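Pullulanase (PDB 2WAN) catalyses the hydrolysis of alpha-1,6-glucosidic linkages in pullulan and related starch polysaccharides, as a multidomain glycoside hydrolase of the alpha-amylase family. Local coordinates at residues N304-L308 with P309-Y313; I821-R824 with N825-A829. All blocks are in the same frame, centred on the assembly; numbering follows the deposited sequence. Where two conformers were deposited one is given.

How the contacts relate
Each of the two contacts is a place where a short helical turn runs out. Contact 1 (304-313) belongs to the connection between strand 295-302 and strand 319-322, which leads into the beta domain of the carbohydrate-binding module 48 family, and it also meets the start of helix 597-614. Contact 2 (821-829) spans the C-terminal end of helix 811-826 and the first residues after it; it comes later in the chain than 773-777, the last strand of the parallel barrel. The centres of contact 1 and contact 2 are about 50 Å apart and their nearest atoms about 39 Å, on opposite sides of the chain's centre. At contact 1, N304 ND2 hydrogen-bonds to a glycerol, probably from the crystallisation liquor.

Contact 1. Residues N304-L308 with P309-Y313; sequences NVLNL and PRYDY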
ATOM      1  N   ASN A 304       6.020  22.352   2.785  1.00 18.31           N
ATOM      2  CA  ASN A 304       7.251  21.588   2.637  1.00 19.01           C
ATOM      3  C   ASN A 304       8.436  22.180   3.384  1.00 16.70           C
ATOM      4  O   ASN A 304       9.462  21.522   3.544  1.00 17.75           O
ATOM      5  CB  ASN A 304       7.578  21.329   1.168  1.00 19.56           C
ATOM      6  CG  ASN A 304       6.551  20.434   0.494  1.00 23.37           C
ATOM      7  OD1 ASN A 304       5.842  19.684   1.164  1.00 19.01           O
ATOM      8  ND2 ASN A 304       6.467  20.507  -0.831  1.00 22.60           N
ATOM      9  N   VAL A 305       8.265  23.399   3.898  1.00 18.07           N
ATOM     10  CA  VAL A 305       9.255  23.962   4.820  1.00 18.41           C
ATOM     11  C   VAL A 305       9.452  23.041   6.044  1.00 18.11           C
ATOM     12  O   VAL A 305      10.561  22.929   6.582  1.00 18.76           O
ATOM     13  CB  VAL A 305       8.890  25.399   5.245  1.00 16.82           C
ATOM     14  CG1 VAL A 305       7.579  25.445   6.056  1.00 15.89           C
ATOM     15  CG2 VAL A 305      10.048  26.034   6.026  1.00 17.58           C
ATOM     16  N   LEU A 306       8.379  22.363   6.449  1.00 20.09           N
ATOM     17  CA  LEU A 306       8.425  21.492   7.631  1.00 17.30           C
ATOM     18  C   LEU A 306       9.224  20.207   7.400  1.00 18.29           C
ATOM     19  O   LEU A 306       9.521  19.485   8.355  1.00 17.55           O
ATOM     20  CB  LEU A 306       7.005  21.183   8.130  1.00 17.18           C
ATOM     21  CG  LEU A 306       6.129  22.393   8.467  1.00 18.50           C
ATOM     22  CD1 LEU A 306       4.699  21.948   8.817  1.00 15.98           C
ATOM     23  CD2 LEU A 306       6.736  23.235   9.607  1.00 16.19           C
ATOM     24  N   ASN A 307       9.573  19.925   6.140  1.00 17.79           N
ATOM     25  CA  ASN A 307      10.485  18.815   5.812  1.00 20.00           C
ATOM     26  C   ASN A 307      11.901  19.013   6.350  1.00 20.41           C
ATOM     27  O   ASN A 307      12.640  18.046   6.510  1.00 21.24           O
ATOM     28  CB  ASN A 307      10.627  18.600   4.297  1.00 19.34           C
ATOM     29  CG  ASN A 307       9.324  18.255   3.601  1.00 19.01           C
ATOM     30  OD1 ASN A 307       8.289  18.017   4.225  1.00 19.04           O
ATOM     31  ND2 ASN A 307       9.378  18.230   2.270  1.00 18.07           N
ATOM     32  N   LEU A 308      12.279  20.269   6.592  1.00 21.43           N
ATOM     33  CA  LEU A 308      13.669  20.618   6.934  1.00 20.70           C
ATOM     34  C   LEU A 308      14.128  19.994   8.258  1.00 19.59           C
ATOM     35  O   LEU A 308      13.332  19.845   9.188  1.00 19.00           O
ATOM     36  CB  LEU A 308      13.861  22.148   6.949  1.00 20.20           C
ATOM     37  CG  LEU A 308      13.719  22.891   5.609  1.00 24.13           C
ATOM     38  CD1 LEU A 308      13.686  24.410   5.802  1.00 24.98           C
ATOM     39  CD2 LEU A 308      14.821  22.505   4.651  1.00 26.18           C
ATOM     40  N   PRO A 309      15.420  19.623   8.352  1.00 20.89           N
ATOM     41  CA  PRO A 309      15.959  18.992   9.558  1.00 21.13           C
ATOM     42  C   PRO A 309      15.639  19.714  10.879  1.00 22.56           C
ATOM     43  O   PRO A 309      15.516  19.063  11.917  1.00 21.59           O
ATOM     44  CB  PRO A 309      17.464  18.987   9.289  1.00 22.55           C
ATOM     45  CG  PRO A 309      17.522  18.783   7.805  1.00 21.60           C
ATOM     46  CD  PRO A 309      16.417  19.642   7.268  1.00 19.42           C
ATOM     47  N   ARG A 310      15.491  21.037  10.843  1.00 22.37           N
ATOM     48  CA  ARG A 310      15.203  21.790  12.068  1.00 21.13           C
ATOM     49  C   ARG A 310      13.840  21.447  12.690  1.00 20.57           C
ATOM     50  O   ARG A 310      13.651  21.657  13.885  1.00 20.50           O
ATOM     51  CB  ARG A 310      15.330  23.296  11.838  1.00 21.50           C
ATOM     52  CG  ARG A 310      14.260  23.898  10.957  1.00 23.12           C
ATOM     53  CD  ARG A 310      14.368  25.415  10.919  1.00 30.45           C
ATOM     54  NE  ARG A 310      14.206  26.002  12.245  1.00 29.55           N
ATOM     55  CZ  ARG A 310      14.465  27.271  12.542  1.00 35.78           C
ATOM     56  NH1 ARG A 310      14.917  28.104  11.614  1.00 34.02           N
ATOM     57  NH2 ARG A 310      14.283  27.703  13.778  1.00 33.51           N
ATOM     58  N   TYR A 311      12.916  20.929  11.874  1.00 18.27           N
ATOM     59  CA  TYR A 311      11.585  20.501  12.331  1.00 17.45           C
ATOM     60  C   TYR A 311      11.467  18.982  12.386  1.00 19.07           C
ATOM     61  O   TYR A 311      10.350  18.451  12.471  1.00 18.28           O
ATOM     62  CB  TYR A 311      10.483  21.060  11.415  1.00 17.30           C
ATOM     63  CG  TYR A 311      10.620  22.545  11.158  1.00 21.14           C
ATOM     64  CD1 TYR A 311      10.392  23.464  12.180  1.00 24.82           C
ATOM     65  CD2 TYR A 311      10.986  23.028   9.902  1.00 19.61           C
ATOM     66  CE1 TYR A 311      10.531  24.826  11.970  1.00 23.53           C
ATOM     67  CE2 TYR A 311      11.121  24.408   9.672  1.00 20.05           C
ATOM     68  CZ  TYR A 311      10.889  25.293  10.720  1.00 22.51           C
ATOM     69  OH  TYR A 311      11.027  26.659  10.551  1.00 21.37           O
ATOM     70  N   ASP A 312      12.606  18.293  12.342  1.00 17.24           N
ATOM     71  CA  ASP A 312      12.607  16.838  12.330  0.50 19.42           C
ATOM     72  C   ASP A 312      12.990  16.237  13.682  1.00 19.03           C
ATOM     73  O   ASP A 312      14.153  16.277  14.109  1.00 18.05           O
ATOM     74  CB  ASP A 312      13.494  16.296  11.214  0.50 20.50           C
ATOM     75  CG  ASP A 312      13.518  14.790  11.189  0.50 26.82           C
ATOM     76  OD1 ASP A 312      12.417  14.191  11.111  0.50 18.97           O
ATOM     77  OD2 ASP A 312      14.630  14.214  11.273  0.50 28.87           O
ATOM     78  N   TYR A 313      11.993  15.682  14.355  1.00 17.58           N
ATOM     79  CA  TYR A 313      12.192  15.093  15.674  1.00 15.89           C
ATOM     80  C   TYR A 313      12.374  13.591  15.584  1.00 17.81           C
ATOM     81  O   TYR A 313      11.496  12.885  15.090  1.00 18.82           O
ATOM     82  CB  TYR A 313      11.020  15.425  16.602  1.00 15.46           C
ATOM     83  CG  TYR A 313      11.229  14.876  18.011  1.00 12.87           C
ATOM     84  CD1 TYR A 313      12.153  15.465  18.876  1.00 16.44           C
ATOM     85  CD2 TYR A 313      10.519  13.758  18.470  1.00 19.50           C
ATOM     86  CE1 TYR A 313      12.371  14.968  20.153  1.00 16.66           C
ATOM     87  CE2 TYR A 313      10.720  13.254  19.757  1.00 15.24           C
ATOM     88  CZ  TYR A 313      11.657  13.871  20.596  1.00 15.63           C
ATOM     89  OH  TYR A 313      11.889  13.396  21.866  1.00 16.97           O
TER
HETATM   90  O   HOH W   1      10.500  17.398   9.800  1.00 23.02           O
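The aromatic ring of Y311 lies back against the 3-10 turn 304-307 in close packing. L306 CD2 sits over one ring face, 4.3 Å from the centroid of the Y311 ring and near its normal, a CH-pi contact. At the ring edge, near its plane, V305 O comes 3.3 Å from Y311 CD2, while V305 CG2 reaches Y311 CE2 at 4.1 Å. With CG beside the backbone N, chi1 -49° lays the Y311 ring beside V305 and L306, whose branched aliphatic chains suit the flat face and edge of an aromatic ring. L308 CB adds to the packing, 3.6 Å from P309 CD and 4.2 Å from Y311 CD2.

The turn is closed by Y311 N, which donates to L308 O at 2.9 Å, fairly straight but from above the carbonyl plane. The ring of P309 restricts phi near the value (-50°) that the following 3-10 segment needs. Inside the bend a water bridges two carbonyls, donating to L306 O at 2.7 Å and more weakly to Y311 O, which also takes a weak bond from W332 NE1. N307 turns away from 309-313 to the neighbouring loop and the start of helix 597-614, its OD1 bonded to Y572 OH.

The exposed side is formed by P309 and the far end of R310. R310 CG still lies on the opposite ring face, 3.4 Å above the plane of the Y311 ring, and the rest of the chain runs on past it. Held between L306 CD2 and R310 CG, the tyrosine ring is probably hindered from flipping.

Contact 2. Residues I821-R824 with N825-A829; sequences IHLR and NQHPA
N825 N still makes a regular alpha-helical bond to I821 O, at 2.9 Å, in the carbonyl plane and with a C=O...N angle of 159°. One residue on, Q826 N is shared: it donates to H822 O at 3.0 Å and weakly to L823 O. H827 N then bonds to R824 O at 3.2 Å from well above the carbonyl plane. This bond and the weak one from Q826 N to L823 O each span three residues, and they tighten the last turn; H827 is the first residue to leave helical backbone angles before the chain departs toward P828.

Among the side chains, I821 and N825 run side by side, pointing the same way, with I821 CG2 3.9 Å from N825 ND2, and the same ND2 is bonded to G482 O. H822 and Q826, one turn apart on a more accessible side, are joined through a water: it sits in plane at the edge of the imidazole, 3.2 Å from H822 ND1, and donates to Q826 OE1. The bend of the glutamine at chi2 (-63°) accompanies this reach, and H822 NE2 bonds to E480 O.

L823 and H827 make the closest side-chain contact, L823 CD1 lying 3.7 Å from H827 CD2, with L823 O at the edge of the ring, in its plane. Both ring nitrogens of H827 are used, ND1 by D863 and NE2 by E899, while W865 stacks on the ring; the two carboxylates would probably favour a protonated imidazole. R824 extends its chain the other way, where NH1 meets F768 O and S770 O.

The arrangement is a helix C-terminus in which alpha-type bonding gives way to 3-10-type bonding. The helix is probably the last of the barrel, from which the chain passes on toward the C-terminal beta domain, already met here through the partners of H827.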
ATOM      1  N   ILE A 821      -3.326 -27.950   0.732  1.00  9.17           N
ATOM      2  CA  ILE A 821      -2.537 -27.095   1.626  1.00  8.68           C
ATOM      3  C   ILE A 821      -1.506 -27.938   2.385  1.00  9.74           C
ATOM      4  O   ILE A 821      -0.325 -27.583   2.425  1.00  9.39           O
ATOM      5  CB  ILE A 821      -3.446 -26.299   2.562  1.00 10.51           C
ATOM      6  CG1 ILE A 821      -4.186 -25.233   1.761  1.00 11.18           C
ATOM      7  CG2 ILE A 821      -2.632 -25.637   3.724  1.00 10.62           C
ATOM      8  CD1 ILE A 821      -5.476 -24.752   2.436  1.00  9.67           C
ATOM      9  N   HIS A 822      -1.935 -29.070   2.942  1.00 10.12           N
ATOM     10  CA  HIS A 822      -1.002 -29.958   3.653  1.00  9.33           C
ATOM     11  C   HIS A 822       0.102 -30.513   2.752  1.00 10.91           C
ATOM     12  O   HIS A 822       1.249 -30.628   3.179  1.00  9.57           O
ATOM     13  CB  HIS A 822      -1.760 -31.096   4.344  1.00 10.01           C
ATOM     14  CG  HIS A 822      -2.584 -30.636   5.511  1.00 12.18           C
ATOM     15  ND1 HIS A 822      -2.153 -30.730   6.816  1.00 23.51           N
ATOM     16  CD2 HIS A 822      -3.808 -30.063   5.564  1.00  9.99           C
ATOM     17  CE1 HIS A 822      -3.089 -30.260   7.624  1.00 18.35           C
ATOM     18  NE2 HIS A 822      -4.101 -29.842   6.888  1.00 19.15           N
ATOM     19  N   LEU A 823      -0.238 -30.833   1.507  1.00  9.19           N
ATOM     20  CA  LEU A 823       0.781 -31.267   0.538  1.00 10.68           C
ATOM     21  C   LEU A 823       1.882 -30.196   0.349  1.00 10.19           C
ATOM     22  O   LEU A 823       3.077 -30.509   0.440  1.00 10.17           O
ATOM     23  CB  LEU A 823       0.138 -31.626  -0.808  1.00  9.03           C
ATOM     24  CG  LEU A 823       1.137 -32.194  -1.844  1.00 11.71           C
ATOM     25  CD1 LEU A 823       1.463 -33.656  -1.543  1.00 14.74           C
ATOM     26  CD2 LEU A 823       0.532 -32.067  -3.221  1.00 14.81           C
ATOM     27  N   ARG A 824       1.489 -28.954   0.079  1.00  9.19           N
ATOM     28  CA  ARG A 824       2.440 -27.846  -0.009  1.00 10.10           C
ATOM     29  C   ARG A 824       3.272 -27.705   1.272  1.00 10.71           C
ATOM     30  O   ARG A 824       4.510 -27.503   1.192  1.00  8.83           O
ATOM     31  CB  ARG A 824       1.730 -26.517  -0.314  1.00  7.47           C
ATOM     32  CG  ARG A 824       2.718 -25.407  -0.672  1.00  9.81           C
ATOM     33  CD  ARG A 824       2.050 -24.024  -0.705  1.00  9.51           C
ATOM     34  NE  ARG A 824       3.033 -22.969  -1.023  1.00 10.94           N
ATOM     35  CZ  ARG A 824       3.458 -22.661  -2.254  1.00  9.67           C
ATOM     36  NH1 ARG A 824       3.041 -23.343  -3.318  1.00 10.73           N
ATOM     37  NH2 ARG A 824       4.346 -21.682  -2.423  1.00 13.61           N
ATOM     38  N   ASN A 825       2.611 -27.805   2.434  1.00  9.15           N
ATOM     39  CA  ASN A 825       3.322 -27.641   3.714  1.00 10.74           C
ATOM     40  C   ASN A 825       4.405 -28.704   3.876  1.00  9.72           C
ATOM     41  O   ASN A 825       5.434 -28.454   4.502  1.00 10.78           O
ATOM     42  CB  ASN A 825       2.379 -27.718   4.926  1.00 11.66           C
ATOM     43  CG  ASN A 825       1.385 -26.559   5.007  1.00 11.81           C
ATOM     44  OD1 ASN A 825       1.501 -25.532   4.311  1.00 10.49           O
ATOM     45  ND2 ASN A 825       0.371 -26.728   5.885  1.00  9.50           N
ATOM     46  N   GLN A 826       4.155 -29.890   3.324  1.00  9.96           N
ATOM     47  CA  GLN A 826       5.049 -31.045   3.475  1.00 12.53           C
ATOM     48  C   GLN A 826       6.165 -31.094   2.446  1.00 11.62           C
ATOM     49  O   GLN A 826       7.151 -31.824   2.641  1.00 11.54           O
ATOM     50  CB  GLN A 826       4.240 -32.342   3.391  1.00 10.03           C
ATOM     51  CG  GLN A 826       3.411 -32.649   4.642  1.00 18.43           C
ATOM     52  CD  GLN A 826       4.279 -32.857   5.887  1.00 28.52           C
ATOM     53  OE1 GLN A 826       3.875 -32.522   7.007  1.00 30.69           O
ATOM     54  NE2 GLN A 826       5.475 -33.417   5.691  1.00 25.03           N
ATOM     55  N   HIS A 827       6.004 -30.342   1.353  1.00  8.83           N
ATOM     56  CA  HIS A 827       6.890 -30.471   0.204  1.00  9.59           C
ATOM     57  C   HIS A 827       7.498 -29.165  -0.214  1.00  9.23           C
ATOM     58  O   HIS A 827       6.885 -28.400  -0.972  1.00  8.82           O
ATOM     59  CB  HIS A 827       6.160 -31.184  -0.952  1.00  8.04           C
ATOM     60  CG  HIS A 827       5.966 -32.629  -0.666  1.00 11.19           C
ATOM     61  ND1 HIS A 827       6.996 -33.541  -0.755  1.00 10.44           N
ATOM     62  CD2 HIS A 827       4.901 -33.302  -0.166  1.00  8.92           C
ATOM     63  CE1 HIS A 827       6.560 -34.721  -0.361  1.00  8.19           C
ATOM     64  NE2 HIS A 827       5.295 -34.604   0.005  1.00  9.45           N
ATOM     65  N   PRO A 828       8.729 -28.898   0.278  1.00  9.21           N
ATOM     66  CA  PRO A 828       9.380 -27.615   0.024  1.00  9.43           C
ATOM     67  C   PRO A 828       9.772 -27.345  -1.448  1.00  8.80           C
ATOM     68  O   PRO A 828      10.124 -26.213  -1.788  1.00  8.80           O
ATOM     69  CB  PRO A 828      10.598 -27.643   0.978  1.00 10.06           C
ATOM     70  CG  PRO A 828      10.912 -29.111   1.169  1.00 10.53           C
ATOM     71  CD  PRO A 828       9.530 -29.779   1.153  1.00  9.73           C
ATOM     72  N   ALA A 829       9.673 -28.352  -2.324  1.00  8.39           N
ATOM     73  CA  ALA A 829       9.858 -28.138  -3.777  1.00  9.17           C
ATOM     74  C   ALA A 829       8.867 -27.112  -4.321  1.00  9.49           C
ATOM     75  O   ALA A 829       9.176 -26.382  -5.255  1.00 10.40           O
ATOM     76  CB  ALA A 829       9.692 -29.451  -4.533  1.00  9.12           C
TER
HETATM   77  O   HOH W   2       0.678 -32.183   7.230  1.00 38.85           O